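Local coordinates for Na-K-Cl cotransporter (Methanosarcina acetivorans, PDB 3G40), which probably carries chloride together with cations across the membrane, this chain being the C-terminal cytoplasmic domain of that transporter, at residues Q67-S72 with S82-I87; I112-L117 with L142-H147; L247-L252 with S271-L276. All blocks are in the same frame, centred on the assembly; numbering follows the deposited sequence.

Contact 1. Residues Q67-S72 with S82-I87; sequences QLPSIS and SSWTII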
loop_
_atom_site.group_PDB
_atom_site.type_symbol
_atom_site.label_atom_id
_atom_site.label_comp_id
_atom_site.label_asym_id
_atom_site.label_seq_id
_atom_site.Cartn_x
_atom_site.Cartn_y
_atom_site.Cartn_z
ATOM N N GLN A 67 -6.601 -11.679 16.298
ATOM C CA GLN A 67 -5.840 -11.210 15.140
ATOM C C GLN A 67 -4.331 -11.081 15.365
ATOM O O GLN A 67 -3.543 -11.390 14.471
ATOM C CB GLN A 67 -6.408 -9.881 14.632
ATOM C CG GLN A 67 -7.865 -9.964 14.206
ATOM C CD GLN A 67 -8.203 -8.993 13.090
ATOM O OE1 GLN A 67 -7.455 -8.857 12.117
ATOM N NE2 GLN A 67 -9.341 -8.320 13.217
ATOM N N LEU A 68 -3.924 -10.605 16.540
ATOM C CA LEU A 68 -2.500 -10.381 16.794
ATOM C C LEU A 68 -1.639 -11.642 16.699
ATOM O O LEU A 68 -0.553 -11.604 16.121
ATOM C CB LEU A 68 -2.257 -9.652 18.124
ATOM C CG LEU A 68 -2.609 -8.165 18.172
ATOM C CD1 LEU A 68 -1.954 -7.536 19.380
ATOM C CD2 LEU A 68 -2.182 -7.435 16.890
ATOM N N PRO A 69 -2.104 -12.763 17.270
ATOM C CA PRO A 69 -1.284 -13.971 17.162
ATOM C C PRO A 69 -1.102 -14.396 15.716
ATOM O O PRO A 69 -0.036 -14.889 15.355
ATOM C CB PRO A 69 -2.113 -15.023 17.906
ATOM C CG PRO A 69 -2.925 -14.237 18.852
ATOM C CD PRO A 69 -3.274 -12.974 18.143
ATOM N N SER A 70 -2.124 -14.220 14.892
ATOM C CA SER A 70 -2.001 -14.612 13.492
ATOM C C SER A 70 -1.012 -13.706 12.754
ATOM O O SER A 70 -0.222 -14.159 11.918
ATOM C CB SER A 70 -3.353 -14.567 12.792
ATOM O OG SER A 70 -3.223 -15.006 11.453
ATOM N N ILE A 71 -1.069 -12.419 13.058
ATOM C CA ILE A 71 -0.191 -11.479 12.376
ATOM C C ILE A 71 1.243 -11.707 12.836
ATOM O O ILE A 71 2.169 -11.675 12.038
ATOM C CB ILE A 71 -0.652 -10.036 12.572
ATOM C CG1 ILE A 71 -2.085 -9.900 12.049
ATOM C CG2 ILE A 71 0.277 -9.066 11.808
ATOM C CD1 ILE A 71 -2.767 -8.618 12.442
ATOM N N SER A 72 1.422 -11.996 14.123
ATOM C CA SER A 72 2.755 -12.259 14.651
ATOM C C SER A 72 3.374 -13.495 13.976
ATOM O O SER A 72 4.540 -13.492 13.592
ATOM C CB SER A 72 2.684 -12.437 16.187
ATOM O OG SER A 72 3.976 -12.409 16.752
ATOM N N SER A 82 9.117 -12.376 15.934
ATOM C CA SER A 82 7.956 -11.647 16.386
ATOM C C SER A 82 7.354 -12.212 17.669
ATOM O O SER A 82 7.449 -13.412 17.952
ATOM C CB SER A 82 6.882 -11.638 15.296
ATOM O OG SER A 82 5.870 -10.707 15.621
ATOM N N SER A 83 6.717 -11.331 18.421
ATOM C CA SER A 83 5.970 -11.742 19.605
ATOM C C SER A 83 4.795 -10.776 19.737
ATOM O O SER A 83 4.721 -9.775 19.027
ATOM C CB SER A 83 6.874 -11.678 20.838
ATOM O OG SER A 83 7.400 -10.372 21.003
ATOM N N TRP A 84 3.857 -11.081 20.623
ATOM C CA TRP A 84 2.713 -10.215 20.781
ATOM C C TRP A 84 2.265 -10.285 22.233
ATOM O O TRP A 84 2.509 -11.272 22.931
ATOM C CB TRP A 84 1.570 -10.650 19.842
ATOM C CG TRP A 84 1.078 -12.036 20.119
ATOM C CD1 TRP A 84 1.576 -13.202 19.614
ATOM C CD2 TRP A 84 -0.014 -12.404 20.982
ATOM N NE1 TRP A 84 0.868 -14.273 20.122
ATOM C CE2 TRP A 84 -0.112 -13.810 20.958
ATOM C CE3 TRP A 84 -0.907 -11.678 21.773
ATOM C CZ2 TRP A 84 -1.081 -14.516 21.699
ATOM C CZ3 TRP A 84 -1.870 -12.385 22.520
ATOM C CH2 TRP A 84 -1.948 -13.783 22.461
ATOM N N THR A 85 1.641 -9.219 22.697
ATOM C CA THR A 85 0.996 -9.258 24.008
ATOM C C THR A 85 -0.220 -8.358 23.883
ATOM O O THR A 85 -0.322 -7.575 22.933
ATOM C CB THR A 85 1.935 -8.758 25.121
ATOM O OG1 THR A 85 1.302 -8.916 26.395
ATOM C CG2 THR A 85 2.259 -7.295 24.930
ATOM N N ILE A 86 -1.151 -8.472 24.819
ATOM C CA ILE A 86 -2.310 -7.594 24.823
ATOM C C ILE A 86 -2.426 -6.809 26.128
ATOM O O ILE A 86 -2.428 -7.381 27.225
ATOM C CB ILE A 86 -3.609 -8.354 24.518
ATOM C CG1 ILE A 86 -3.497 -9.033 23.157
ATOM C CG2 ILE A 86 -4.796 -7.407 24.553
ATOM C CD1 ILE A 86 -4.815 -9.335 22.516
ATOM N N ILE A 87 -2.514 -5.491 25.966
ATOM C CA ILE A 87 -2.539 -4.498 27.039
ATOM C C ILE A 87 -1.481 -4.702 28.113
ATOM O O ILE A 87 -0.462 -4.009 28.109
ATOM C CB ILE A 87 -3.946 -4.313 27.642
ATOM C CG1 ILE A 87 -4.505 -5.630 28.176
ATOM C CG2 ILE A 87 -4.884 -3.757 26.594
ATOM C CD1 ILE A 87 -5.945 -5.526 28.652
#

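Contact 2. Residues I112-L117 with L142-H147; sequences ILFLRL and LLFSKH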
loop_
_atom_site.group_PDB
_atom_site.type_symbol
_atom_site.label_atom_id
_atom_site.label_comp_id
_atom_site.label_asym_id
_atom_site.label_seq_id
_atom_site.Cartn_x
_atom_site.Cartn_y
_atom_site.Cartn_z
ATOM N N ILE A 112 13.226 -0.149 19.137
ATOM C CA ILE A 112 12.773 1.090 18.505
ATOM C C ILE A 112 11.247 1.145 18.571
ATOM O O ILE A 112 10.575 0.191 18.192
ATOM C CB ILE A 112 13.161 1.105 17.026
ATOM C CG1 ILE A 112 14.686 1.024 16.876
ATOM C CG2 ILE A 112 12.585 2.341 16.307
ATOM C CD1 ILE A 112 15.138 0.674 15.470
ATOM N N LEU A 113 10.702 2.259 19.042
ATOM C CA LEU A 113 9.253 2.441 19.091
ATOM C C LEU A 113 8.713 2.925 17.741
ATOM O O LEU A 113 9.130 3.971 17.246
ATOM C CB LEU A 113 8.897 3.468 20.170
ATOM C CG LEU A 113 7.405 3.769 20.322
ATOM C CD1 LEU A 113 6.634 2.498 20.713
ATOM C CD2 LEU A 113 7.200 4.851 21.355
ATOM N N PHE A 114 7.778 2.173 17.164
ATOM C CA PHE A 114 7.176 2.526 15.881
ATOM C C PHE A 114 5.778 3.119 16.059
ATOM O O PHE A 114 4.853 2.429 16.494
ATOM C CB PHE A 114 7.120 1.304 14.965
ATOM C CG PHE A 114 6.687 1.618 13.557
ATOM C CD1 PHE A 114 7.632 1.794 12.560
ATOM C CD2 PHE A 114 5.341 1.739 13.233
ATOM C CE1 PHE A 114 7.249 2.083 11.246
ATOM C CE2 PHE A 114 4.949 2.035 11.917
ATOM C CZ PHE A 114 5.914 2.205 10.926
ATOM N N LEU A 115 5.632 4.394 15.698
ATOM C CA LEU A 115 4.368 5.102 15.859
ATOM C C LEU A 115 3.855 5.608 14.532
ATOM O O LEU A 115 4.626 6.035 13.670
ATOM C CB LEU A 115 4.537 6.302 16.787
ATOM C CG LEU A 115 5.071 6.048 18.195
ATOM C CD1 LEU A 115 5.342 7.365 18.882
ATOM C CD2 LEU A 115 4.075 5.221 18.994
ATOM N N ARG A 116 2.543 5.584 14.389
ATOM C CA ARG A 116 1.884 6.159 13.237
ATOM C C ARG A 116 1.476 7.588 13.591
ATOM O O ARG A 116 1.007 7.861 14.700
ATOM C CB ARG A 116 0.667 5.304 12.864
ATOM C CG ARG A 116 -0.145 5.795 11.684
ATOM C CD ARG A 116 -1.421 4.973 11.526
ATOM N NE ARG A 116 -2.477 5.758 10.894
ATOM C CZ ARG A 116 -3.451 6.365 11.561
ATOM N NH1 ARG A 116 -3.513 6.261 12.880
ATOM N NH2 ARG A 116 -4.368 7.070 10.909
ATOM N N LEU A 117 1.683 8.506 12.659
ATOM C CA LEU A 117 1.246 9.884 12.837
ATOM C C LEU A 117 -0.143 10.013 12.214
ATOM O O LEU A 117 -0.290 9.995 10.995
ATOM C CB LEU A 117 2.230 10.855 12.150
ATOM C CG LEU A 117 2.014 12.363 12.328
ATOM C CD1 LEU A 117 2.057 12.784 13.789
ATOM C CD2 LEU A 117 3.049 13.147 11.516
ATOM N N LEU A 142 10.541 5.725 15.581
ATOM C CA LEU A 142 10.194 5.939 14.180
ATOM C C LEU A 142 8.766 6.444 14.133
ATOM O O LEU A 142 7.854 5.795 14.642
ATOM C CB LEU A 142 10.312 4.643 13.377
ATOM C CG LEU A 142 11.726 4.105 13.155
ATOM C CD1 LEU A 142 11.673 2.755 12.453
ATOM C CD2 LEU A 142 12.568 5.114 12.329
ATOM N N LEU A 143 8.567 7.616 13.548
ATOM C CA LEU A 143 7.222 8.161 13.422
ATOM C C LEU A 143 6.833 8.193 11.946
ATOM O O LEU A 143 7.456 8.885 11.132
ATOM C CB LEU A 143 7.151 9.546 14.063
ATOM C CG LEU A 143 5.833 10.311 13.949
ATOM C CD1 LEU A 143 4.721 9.678 14.816
ATOM C CD2 LEU A 143 6.054 11.775 14.311
ATOM N N PHE A 144 5.812 7.416 11.597
ATOM C CA PHE A 144 5.475 7.184 10.202
ATOM C C PHE A 144 4.261 7.995 9.751
ATOM O O PHE A 144 3.186 7.915 10.340
ATOM C CB PHE A 144 5.269 5.683 9.992
ATOM C CG PHE A 144 4.902 5.292 8.588
ATOM C CD1 PHE A 144 5.542 5.866 7.485
ATOM C CD2 PHE A 144 3.946 4.313 8.372
ATOM C CE1 PHE A 144 5.207 5.476 6.196
ATOM C CE2 PHE A 144 3.610 3.914 7.092
ATOM C CZ PHE A 144 4.236 4.498 5.997
ATOM N N SER A 145 4.439 8.792 8.700
ATOM C CA SER A 145 3.343 9.605 8.198
ATOM C C SER A 145 3.026 9.152 6.779
ATOM O O SER A 145 3.609 9.632 5.802
ATOM C CB SER A 145 3.710 11.090 8.261
ATOM O OG SER A 145 2.631 11.907 7.846
ATOM N N LYS A 146 2.120 8.193 6.672
ATOM C CA LYS A 146 1.823 7.574 5.386
ATOM C C LYS A 146 0.882 8.447 4.584
ATOM O O LYS A 146 -0.168 8.846 5.075
ATOM C CB LYS A 146 1.212 6.175 5.577
ATOM C CG LYS A 146 0.876 5.503 4.257
ATOM C CD LYS A 146 0.849 3.972 4.374
ATOM C CE LYS A 146 -0.548 3.451 4.585
ATOM N NZ LYS A 146 -0.581 1.961 4.437
ATOM N N HIS A 147 1.256 8.765 3.351
ATOM C CA HIS A 147 0.409 9.627 2.539
ATOM C C HIS A 147 -0.890 8.912 2.193
ATOM O O HIS A 147 -0.863 7.775 1.721
ATOM C CB HIS A 147 1.129 10.068 1.262
ATOM C CG HIS A 147 0.449 11.202 0.568
ATOM N ND1 HIS A 147 -0.648 11.021 -0.245
ATOM C CD2 HIS A 147 0.674 12.536 0.606
ATOM C CE1 HIS A 147 -1.056 12.193 -0.697
ATOM N NE2 HIS A 147 -0.271 13.129 -0.193
HETATM O O HOH W 1 0.275 11.850 9.089
#

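Contact 3. Residues L247-L252 with S271-L276; sequences LHIFSL and SCIFAL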
loop_
_atom_site.group_PDB
_atom_site.type_symbol
_atom_site.label_atom_id
_atom_site.label_comp_id
_atom_site.label_asym_id
_atom_site.label_seq_id
_atom_site.Cartn_x
_atom_site.Cartn_y
_atom_site.Cartn_z
ATOM N N LEU A 247 9.548 7.784 -0.529
ATOM C CA LEU A 247 9.613 7.963 0.911
ATOM C C LEU A 247 10.707 8.951 1.252
ATOM O O LEU A 247 11.858 8.793 0.817
ATOM C CB LEU A 247 9.926 6.637 1.605
ATOM C CG LEU A 247 10.099 6.715 3.137
ATOM C CD1 LEU A 247 8.768 6.972 3.858
ATOM C CD2 LEU A 247 10.749 5.441 3.690
ATOM N N HIS A 248 10.340 9.954 2.039
ATOM C CA HIS A 248 11.299 10.897 2.605
ATOM C C HIS A 248 11.591 10.497 4.051
ATOM O O HIS A 248 10.665 10.346 4.853
ATOM C CB HIS A 248 10.700 12.295 2.603
ATOM C CG HIS A 248 10.397 12.816 1.235
ATOM N ND1 HIS A 248 11.304 13.557 0.507
ATOM C CD2 HIS A 248 9.293 12.705 0.459
ATOM C CE1 HIS A 248 10.770 13.880 -0.656
ATOM N NE2 HIS A 248 9.548 13.379 -0.711
ATOM N N ILE A 249 12.870 10.315 4.369
ATOM C CA ILE A 249 13.310 10.049 5.741
ATOM C C ILE A 249 13.919 11.312 6.331
ATOM O O ILE A 249 14.832 11.908 5.739
ATOM C CB ILE A 249 14.352 8.904 5.773
ATOM C CG1 ILE A 249 13.756 7.636 5.133
ATOM C CG2 ILE A 249 14.845 8.648 7.211
ATOM C CD1 ILE A 249 14.766 6.561 4.851
ATOM N N PHE A 250 13.382 11.747 7.469
ATOM C CA PHE A 250 13.899 12.902 8.197
ATOM C C PHE A 250 14.363 12.459 9.577
ATOM O O PHE A 250 13.988 11.385 10.049
ATOM C CB PHE A 250 12.800 13.955 8.383
ATOM C CG PHE A 250 12.302 14.556 7.096
ATOM C CD1 PHE A 250 11.229 13.994 6.419
ATOM C CD2 PHE A 250 12.896 15.694 6.574
ATOM C CE1 PHE A 250 10.766 14.553 5.230
ATOM C CE2 PHE A 250 12.437 16.259 5.378
ATOM C CZ PHE A 250 11.377 15.681 4.710
ATOM N N SER A 251 15.167 13.285 10.234
ATOM C CA SER A 251 15.389 13.104 11.662
ATOM C C SER A 251 14.199 13.691 12.415
ATOM O O SER A 251 13.585 14.655 11.953
ATOM C CB SER A 251 16.697 13.767 12.090
ATOM O OG SER A 251 17.781 13.040 11.548
ATOM N N LEU A 252 13.850 13.076 13.545
ATOM C CA LEU A 252 12.777 13.546 14.418
ATOM C C LEU A 252 13.379 14.283 15.617
ATOM O O LEU A 252 14.195 13.720 16.357
ATOM C CB LEU A 252 11.922 12.349 14.905
ATOM C CG LEU A 252 10.792 12.595 15.905
ATOM C CD1 LEU A 252 9.784 13.574 15.338
ATOM C CD2 LEU A 252 10.104 11.260 16.252
ATOM N N SER A 271 4.915 9.715 1.193
ATOM C CA SER A 271 5.095 9.368 2.600
ATOM C C SER A 271 6.406 9.854 3.221
ATOM O O SER A 271 7.429 9.981 2.559
ATOM C CB SER A 271 4.937 7.861 2.819
ATOM O OG SER A 271 3.634 7.432 2.468
ATOM N N CYS A 272 6.342 10.122 4.515
ATOM C CA CYS A 272 7.481 10.587 5.284
ATOM C C CYS A 272 7.641 9.738 6.532
ATOM O O CYS A 272 6.656 9.314 7.136
ATOM C CB CYS A 272 7.273 12.047 5.688
ATOM S SG CYS A 272 7.294 13.204 4.293
ATOM N N ILE A 273 8.883 9.480 6.917
ATOM C CA ILE A 273 9.140 8.835 8.192
ATOM C C ILE A 273 10.179 9.662 8.942
ATOM O O ILE A 273 11.099 10.218 8.331
ATOM C CB ILE A 273 9.541 7.337 8.023
ATOM C CG1 ILE A 273 9.493 6.591 9.367
ATOM C CG2 ILE A 273 10.892 7.202 7.338
ATOM C CD1 ILE A 273 9.480 5.062 9.222
ATOM N N PHE A 274 9.987 9.795 10.254
ATOM C CA PHE A 274 10.816 10.659 11.089
ATOM C C PHE A 274 11.482 9.827 12.167
ATOM O O PHE A 274 10.813 9.110 12.916
ATOM C CB PHE A 274 9.968 11.774 11.709
ATOM C CG PHE A 274 9.222 12.584 10.693
ATOM C CD1 PHE A 274 8.024 12.124 10.173
ATOM C CD2 PHE A 274 9.740 13.795 10.227
ATOM C CE1 PHE A 274 7.341 12.859 9.211
ATOM C CE2 PHE A 274 9.064 14.539 9.274
ATOM C CZ PHE A 274 7.867 14.076 8.762
ATOM N N ALA A 275 12.805 9.906 12.224
ATOM C CA ALA A 275 13.583 9.027 13.076
ATOM C C ALA A 275 14.348 9.765 14.176
ATOM O O ALA A 275 15.192 10.626 13.895
ATOM C CB ALA A 275 14.533 8.197 12.228
ATOM N N LEU A 276 14.052 9.415 15.432
ATOM C CA LEU A 276 14.758 9.968 16.585
ATOM C C LEU A 276 15.671 8.895 17.153
ATOM O O LEU A 276 15.225 7.784 17.441
ATOM C CB LEU A 276 13.765 10.439 17.653
ATOM C CG LEU A 276 14.295 10.828 19.034
ATOM C CD1 LEU A 276 15.206 12.049 18.977
ATOM C CD2 LEU A 276 13.123 11.081 19.971
#

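Contact 1. Residues Q67-S72 with S82-I87
The indole of Trp84 has Pro69 lying on one face, where CG of the pyrrolidine sits 3.6 Å from the centroid of the six-membered ring and 22° off its normal. This is a CH-pi contact, displaced toward the rim, so that Pro69 CG comes closest to Trp84 CZ2, at 3.4 Å. Proline suits the place: its ring is compact and stiff, and it presents polarised C-H groups to the pi cloud. Ser72 approaches the five-membered end of the indole obliquely, its CB 3.7 Å from Trp84 CD1. The torsion of Trp84 accounts for the overlap, since CG stands between the backbone N and the carbonyl carbon (chi1 61°), and from there the ring lies across the flank of the helix at both residues. These contacts seat helix 64-77 on strand 81-86, the last two elements of a beta-alpha-beta crossover that starts with strand 49-54; the axes of segments 67-72 and 82-86 run nearly antiparallel, at 171°. Pro69 also explains the kink in the helix, because its N has no hydrogen to give to the turn before, while Ser72 N still bonds Leu68 O. Leu68 points toward the strand and sets aliphatic carbon beside the base of the indole: its CB lies 4.3 Å from Trp84 CB, and its CD1 reaches both Thr85 O and Ile86 CG1. It also touches Leu33 of helix 30-44. At the far end of the contact the small serines let the backbones draw near, with the CA atoms of Ser72 and Ser82 5.5 Å apart. Their OG atoms are 2.8 Å apart, a likely hydrogen bond, and Ser82 OG is also bonded to Val50 O, which ties the hydroxyls to the adjoining strand.

Contact 2. Residues I112-L117 with L142-H147
Strands 112-116 and 142-145 run parallel at 22°, and four backbone bonds of 2.8 Å join them: Leu142 N to Leu113 O, Leu115 N to Leu142 O, Phe144 N to Leu115 O and Leu117 N to Phe144 O. Phe114, Leu142 and Phe144 share one face of the sheet. The ring of Phe114 leans along the strands because CG lies opposite the backbone N (chi1 -172°); its CD1 meets Leu142 CB, and its CZ arrives 3.7 Å from Phe144 CB. Ile112, two residues before Phe114, packs its CG2 on Leu142 CG. Cutting Phe114 back to an alanine would remove the ring and would probably open a gap between Leu142, Phe144 and the residues Phe39 and Leu40 of helix 30-44. On the other face Leu143 CD1 wedges between Leu115 CB and Leu117 CB, the latter 3.8 Å away; branched leucines suit a layer that also meets Ala261 of helix 258-268. Where the strands end, a water donates to Leu117 O and is hydrogen-bonded to Ser145 OG, each 2.7 Å away. Two adjacent parallel strands linked through helix 124-136 form a beta-alpha-beta unit, the building block of this alpha/beta fold.

Contact 3. Residues L247-L252 with S271-L276
Ser271 opens the pairing by offering its O to His248 N, in the carbonyl plane, and the same O is touched by Leu247 CD1; its OG turns elsewhere, to Gly151 O. Cys272 follows on the face that carries His248, Phe250 and Phe274, where its SG lies 3.8 Å from Phe250 CE1 at the edge of that ring, a sulfur-aromatic contact, and touches His248 CB. Ile273 takes His248 O with its N and gives its own O to Phe250 N at 2.9 Å. Its CG2 stands between the backbone N and the carbonyl carbon, which sets it alongside Ile249 CG1, 3.6 Å away; two beta-branched isoleucines pack side by side here, and Ile249 goes on to meet Ala181 and Ala185 of helix 179-192. Phe274 lies beside Phe250, nearly parallel with planes at 15°, but so displaced that little of one ring faces the other. Flat, apolar rings suit this layer, where Trp161 stacks on Phe250 and helix 258-268 lies against Phe274. Ala275 is small enough to fit against Leu142 of the next strand, and its O accepts Leu252 N from above the carbonyl plane. Leu276 closes the row, its CB 3.8 Å from Leu252 CB. Adjacent parallel strands connected through helix 258-268 make a classical beta-alpha-beta unit.

In the fold
Contacts 1, 2 and 3 follow one another along the chain and all reach the same mixed, twisted sheet. Contact 1 lies at its margin, where strand 81-86 is outermost within the chain; its centre is about 19 Å from that of contact 2 and about 26 Å from that of contact 3. Contacts 2 and 3 are neighbours, with centres about 8 Å apart, and meet where strand 140-145 runs antiparallel to strand 271-276, probably bonded from Ser145 N to Cys272 O. The strands on each side of this antiparallel pair are parallel among themselves, consistent with two alpha/beta halves, contacts 1 and 2 in the first and contact 3 in the second, joined in one cytoplasmic domain.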